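Local coordinates for protein magnesium-protoporphyrin O-methyltransferase (Synechocystis sp., PDB 4QDJ) that transfers a methyl group from S-adenosylmethionine to Mg-protoporphyrin IX, giving its monomethyl ester on the way to chlorophyll, at residues G43-Q46 / T47-S50; L76-P79 / L80-G84. All coordinates share one frame; numbering follows the deposited sequence.

Contact 1 (G43-Q46 / T47-S50). With SAM (S-adenosylmethionine), chain B.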
loop_
_atom_site.group_PDB
_atom_site.type_symbol
_atom_site.label_atom_id
_atom_site.label_comp_id
_atom_site.label_asym_id
_atom_site.label_seq_id
_atom_site.Cartn_x
_atom_site.Cartn_y
_atom_site.Cartn_z
ATOM N N GLY A 43 13.755 -1.068 5.615
ATOM C CA GLY A 43 12.816 -0.031 6.007
ATOM C C GLY A 43 11.385 -0.387 5.647
ATOM O O GLY A 43 10.466 -0.239 6.458
ATOM N N HIS A 44 11.196 -0.860 4.421
ATOM C CA HIS A 44 9.875 -1.264 3.961
ATOM C C HIS A 44 9.331 -2.421 4.794
ATOM O O HIS A 44 8.145 -2.459 5.116
ATOM C CB HIS A 44 9.915 -1.640 2.478
ATOM C CG HIS A 44 8.668 -2.309 1.994
ATOM N ND1 HIS A 44 8.588 -3.669 1.786
ATOM C CD2 HIS A 44 7.450 -1.808 1.683
ATOM C CE1 HIS A 44 7.376 -3.976 1.362
ATOM N NE2 HIS A 44 6.665 -2.866 1.291
ATOM N N GLN A 45 10.201 -3.357 5.159
ATOM C CA GLN A 45 9.780 -4.472 6.001
ATOM C C GLN A 45 9.310 -3.973 7.370
ATOM O O GLN A 45 8.375 -4.524 7.952
ATOM C CB GLN A 45 10.901 -5.499 6.160
ATOM C CG GLN A 45 10.475 -6.753 6.908
ATOM C CD GLN A 45 9.440 -7.563 6.148
ATOM O OE1 GLN A 45 9.654 -7.935 4.994
ATOM N NE2 GLN A 45 8.309 -7.833 6.790
ATOM N N GLN A 46 9.955 -2.927 7.877
ATOM C CA GLN A 46 9.552 -2.338 9.150
ATOM C C GLN A 46 8.163 -1.713 9.047
ATOM O O GLN A 46 7.339 -1.854 9.952
ATOM C CB GLN A 46 10.573 -1.298 9.619
ATOM C CG GLN A 46 10.202 -0.622 10.930
ATOM C CD GLN A 46 11.305 0.269 11.464
ATOM O OE1 GLN A 46 12.488 -0.041 11.336
ATOM N NE2 GLN A 46 10.919 1.387 12.069
ATOM N N THR A 47 7.906 -1.029 7.937
ATOM C CA THR A 47 6.600 -0.418 7.708
ATOM C C THR A 47 5.512 -1.484 7.672
ATOM O O THR A 47 4.483 -1.360 8.338
ATOM C CB THR A 47 6.577 0.389 6.395
ATOM O OG1 THR A 47 7.535 1.451 6.476
ATOM C CG2 THR A 47 5.192 0.978 6.146
ATOM N N VAL A 48 5.752 -2.535 6.894
ATOM C CA VAL A 48 4.820 -3.653 6.816
ATOM C C VAL A 48 4.576 -4.269 8.192
ATOM O O VAL A 48 3.430 -4.437 8.609
ATOM C CB VAL A 48 5.319 -4.731 5.833
ATOM C CG1 VAL A 48 4.476 -5.994 5.951
ATOM C CG2 VAL A 48 5.295 -4.193 4.409
ATOM N N ASP A 49 5.655 -4.582 8.902
ATOM C CA ASP A 49 5.541 -5.210 10.217
ATOM C C ASP A 49 4.804 -4.330 11.227
ATOM O O ASP A 49 4.060 -4.835 12.066
ATOM C CB ASP A 49 6.917 -5.613 10.759
ATOM C CG ASP A 49 7.501 -6.818 10.039
ATOM O OD1 ASP A 49 6.741 -7.545 9.366
ATOM O OD2 ASP A 49 8.725 -7.039 10.154
ATOM N N SER A 50 5.006 -3.018 11.144
ATOM C CA SER A 50 4.330 -2.080 12.037
ATOM C C SER A 50 2.820 -2.095 11.816
ATOM O O SER A 50 2.039 -2.062 12.765
ATOM C CB SER A 50 4.871 -0.659 11.843
ATOM O OG SER A 50 6.191 -0.536 12.343
HETATM N N SAM B . 1.982 -1.262 -1.144
HETATM C CA SAM B . 3.005 -2.226 -1.543
HETATM C C SAM B . 3.999 -2.459 -0.413
HETATM O O SAM B . 4.202 -1.591 0.437
HETATM O OXT SAM B . 4.617 -3.521 -0.327
HETATM C CB SAM B . 3.724 -1.812 -2.828
HETATM C CG SAM B . 4.443 -0.464 -2.818
HETATM S SD SAM B . 5.324 -0.152 -4.376
HETATM C CE SAM B . 6.508 1.124 -3.880
HETATM C "C5'" SAM B . 4.117 0.878 -5.238
HETATM C "C4'" SAM B . 3.050 0.039 -5.923
HETATM O "O4'" SAM B . 1.916 0.849 -6.147
HETATM C "C3'" SAM B . 3.490 -0.498 -7.278
HETATM O "O3'" SAM B . 3.289 -1.892 -7.306
HETATM C "C2'" SAM B . 2.558 0.168 -8.271
HETATM O "O2'" SAM B . 2.216 -0.688 -9.339
HETATM C "C1'" SAM B . 1.364 0.507 -7.396
HETATM N N9 SAM B . 0.549 1.613 -7.914
HETATM C C8 SAM B . 0.985 2.824 -8.381
HETATM N N7 SAM B . -0.097 3.543 -8.758
HETATM C C5 SAM B . -1.208 2.806 -8.533
HETATM C C6 SAM B . -2.557 3.057 -8.736
HETATM N N6 SAM B . -2.954 4.218 -9.251
HETATM N N1 SAM B . -3.480 2.089 -8.405
HETATM C C2 SAM B . -3.067 0.884 -7.871
HETATM N N3 SAM B . -1.724 0.640 -7.676
HETATM C C4 SAM B . -0.815 1.591 -8.000
HETATM O O HOH W 1 7.795 1.610 11.473
#
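His-44 and Val-48, one turn apart, meet because the histidine CG stands anti to its backbone N (chi1 169°), while the valine, at chi1 170°, keeps CG2 beside its own N. That branch lies over one ring face, offset toward the rim: Val-48 CG2 is 3.9 Å from the centroid of the His-44 ring and 26° off its normal, a CH-pi contact. At the ring edge, His-44 NE2 donates to SAM OXT at 2.7 Å and more weakly to SAM O at 2.9 Å, so one N-H is shared by both carboxylate oxygens; stacking with Tyr-28 further restrains the imidazole. On the exposed flank, the bend of Gln-45 at chi2 brings its amide nitrogen round to Asp-49. Gln-45 NE2 gives a hydrogen bond to Asp-49 OD1 at 3.0 Å; the acceptor lies in the amide plane, but the donor stands above the carboxylate plane. Gln-46 O accepts from Ser-50 N at 2.9 Å; in one of two modelled conformers Ser-50 OG also reaches it, from the opposite face, and a water joins that hydroxyl to Gln-46 NE2. Thr-47 turns to Tyr-220 and Thr-215, which hydrogen-bond its OG1. The pattern is that of an amphipathic helix with i to i+4 pairing, its buried side supplying a histidine to the S-adenosylmethionine pocket of a class I methyltransferase.

Contact 2 (L76-P79 / L80-G84)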
loop_
_atom_site.group_PDB
_atom_site.type_symbol
_atom_site.label_atom_id
_atom_site.label_comp_id
_atom_site.label_asym_id
_atom_site.label_seq_id
_atom_site.Cartn_x
_atom_site.Cartn_y
_atom_site.Cartn_z
ATOM N N LEU A 76 2.344 -6.921 2.211
ATOM C CA LEU A 76 1.415 -6.744 3.321
ATOM C C LEU A 76 0.250 -7.730 3.246
ATOM O O LEU A 76 -0.182 -8.267 4.265
ATOM C CB LEU A 76 0.876 -5.312 3.362
ATOM C CG LEU A 76 -0.162 -5.043 4.454
ATOM C CD1 LEU A 76 0.470 -5.132 5.837
ATOM C CD2 LEU A 76 -0.821 -3.695 4.243
ATOM N N SER A 77 -0.253 -7.961 2.035
ATOM C CA SER A 77 -1.421 -8.822 1.838
ATOM C C SER A 77 -1.235 -10.223 2.402
ATOM O O SER A 77 -2.131 -10.773 3.049
ATOM C CB SER A 77 -1.768 -8.928 0.352
ATOM O OG SER A 77 -2.233 -7.692 -0.151
ATOM N N ILE A 78 -0.072 -10.805 2.142
ATOM C CA ILE A 78 0.197 -12.173 2.568
ATOM C C ILE A 78 0.238 -12.341 4.098
ATOM O O ILE A 78 -0.476 -13.188 4.635
ATOM C CB ILE A 78 1.438 -12.758 1.852
ATOM C CG1 ILE A 78 1.158 -12.864 0.349
ATOM C CG2 ILE A 78 1.812 -14.116 2.431
ATOM C CD1 ILE A 78 2.377 -13.179 -0.492
ATOM N N PRO A 79 1.040 -11.525 4.813
ATOM C CA PRO A 79 0.996 -11.694 6.272
ATOM C C PRO A 79 -0.358 -11.377 6.914
ATOM O O PRO A 79 -0.680 -11.967 7.945
ATOM C CB PRO A 79 2.080 -10.734 6.782
ATOM C CG PRO A 79 2.356 -9.807 5.654
ATOM C CD PRO A 79 2.102 -10.589 4.405
ATOM N N LEU A 80 -1.142 -10.477 6.326
ATOM C CA LEU A 80 -2.482 -10.225 6.853
ATOM C C LEU A 80 -3.376 -11.448 6.658
ATOM O O LEU A 80 -4.140 -11.813 7.550
ATOM C CB LEU A 80 -3.115 -8.986 6.214
ATOM C CG LEU A 80 -2.503 -7.646 6.631
ATOM C CD1 LEU A 80 -3.263 -6.493 5.990
ATOM C CD2 LEU A 80 -2.497 -7.505 8.151
ATOM N N ALA A 81 -3.268 -12.083 5.494
ATOM C CA ALA A 81 -4.034 -13.294 5.216
ATOM C C ALA A 81 -3.597 -14.436 6.129
ATOM O O ALA A 81 -4.425 -15.220 6.593
ATOM C CB ALA A 81 -3.894 -13.693 3.757
ATOM N N GLN A 82 -2.293 -14.525 6.378
ATOM C CA GLN A 82 -1.750 -15.523 7.294
ATOM C C GLN A 82 -2.343 -15.362 8.690
ATOM O O GLN A 82 -2.541 -16.345 9.409
ATOM C CB GLN A 82 -0.221 -15.421 7.353
ATOM C CG GLN A 82 0.480 -15.984 6.126
ATOM C CD GLN A 82 1.979 -15.732 6.121
ATOM O OE1 GLN A 82 2.437 -14.625 6.409
ATOM N NE2 GLN A 82 2.751 -16.763 5.792
ATOM N N ALA A 83 -2.635 -14.118 9.063
ATOM C CA ALA A 83 -3.204 -13.815 10.373
ATOM C C ALA A 83 -4.728 -13.949 10.394
ATOM O O ALA A 83 -5.365 -13.702 11.419
ATOM C CB ALA A 83 -2.781 -12.423 10.827
ATOM N N GLY A 84 -5.309 -14.330 9.260
ATOM C CA GLY A 84 -6.732 -14.609 9.195
ATOM C C GLY A 84 -7.618 -13.563 8.534
ATOM O O GLY A 84 -8.829 -13.758 8.435
#
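Leu-76 and Leu-80 make the apolar part of this one-turn contact. The branch point of the first meets a methyl of the second, Leu-76 CG to Leu-80 CD1 at 3.8 Å, and Leu-76 CD1 lies 4.0 Å from Leu-80 CG, so the two side chains cross at a slant with several carbons engaged. Leu-80 holds its CG beside the backbone N (chi1 -71°), which also lays that carbon against Leu-76 O. Both leucines face Ile-132 of strand 130-133 and Val-52 of helix 35-58; an alanine in place of Leu-76 would probably take from Leu-80 CD1 the carbons it packs on along this helix and open a gap toward Val-48 and Ile-132.

The backbone bonds define a short helix, the crossover of the beta-alpha-beta unit formed by strand 65-69, helix 77-82 and strand 86-91 in the Rossmann-like sheet. Leu-80 N donates to Leu-76 O at 3.2 Å, and Gln-82 N to Ile-78 O at 2.9 Å. Ala-83 N to Pro-79 O, at 3.1 Å, is the last regular helix bond. A Schellman motif then closes the C-terminal end, with Gly-84 N reaching Ala-81 O at 2.9 Å. Gly-84 takes the positive phi of that motif, 104°.

Polar side chains are few. Ser-77 OG bonds Asp-68. Gln-82, extended beyond CG, lies across Ile-78, its CD 4.0 Å from Ile-78 CG2, while Gln-82 OE1 approaches Pro-79 CA at 3.3 Å. Beyond that pair, Val-107 of helix 94-108 touches both Ile-78 and Gln-82.

Overall arrangement
Contacts 1 and 2 are both local, i to i+4 pairings within a helix, partly buried, with centres about 14 Å apart. Contact 1 lies within the long helix 35-58, contact 2 at the short crossover helix 77-82. They meet directly, Val-48 CG1 lying 4.1 Å from Leu-76 CD1, so the two helices share an apolar seam at these residues. Their chemistry diverges outward from that seam. Contact 1 joins a ligand-binding imidazole on its buried side to amide, carboxylate and hydroxyl pairs on its exposed side. Contact 2 relies on leucine packing between the sheet and helix 35-58 and on backbone bonds that end the helix. Of the two, only contact 1 hydrogen-bonds S-adenosylmethionine.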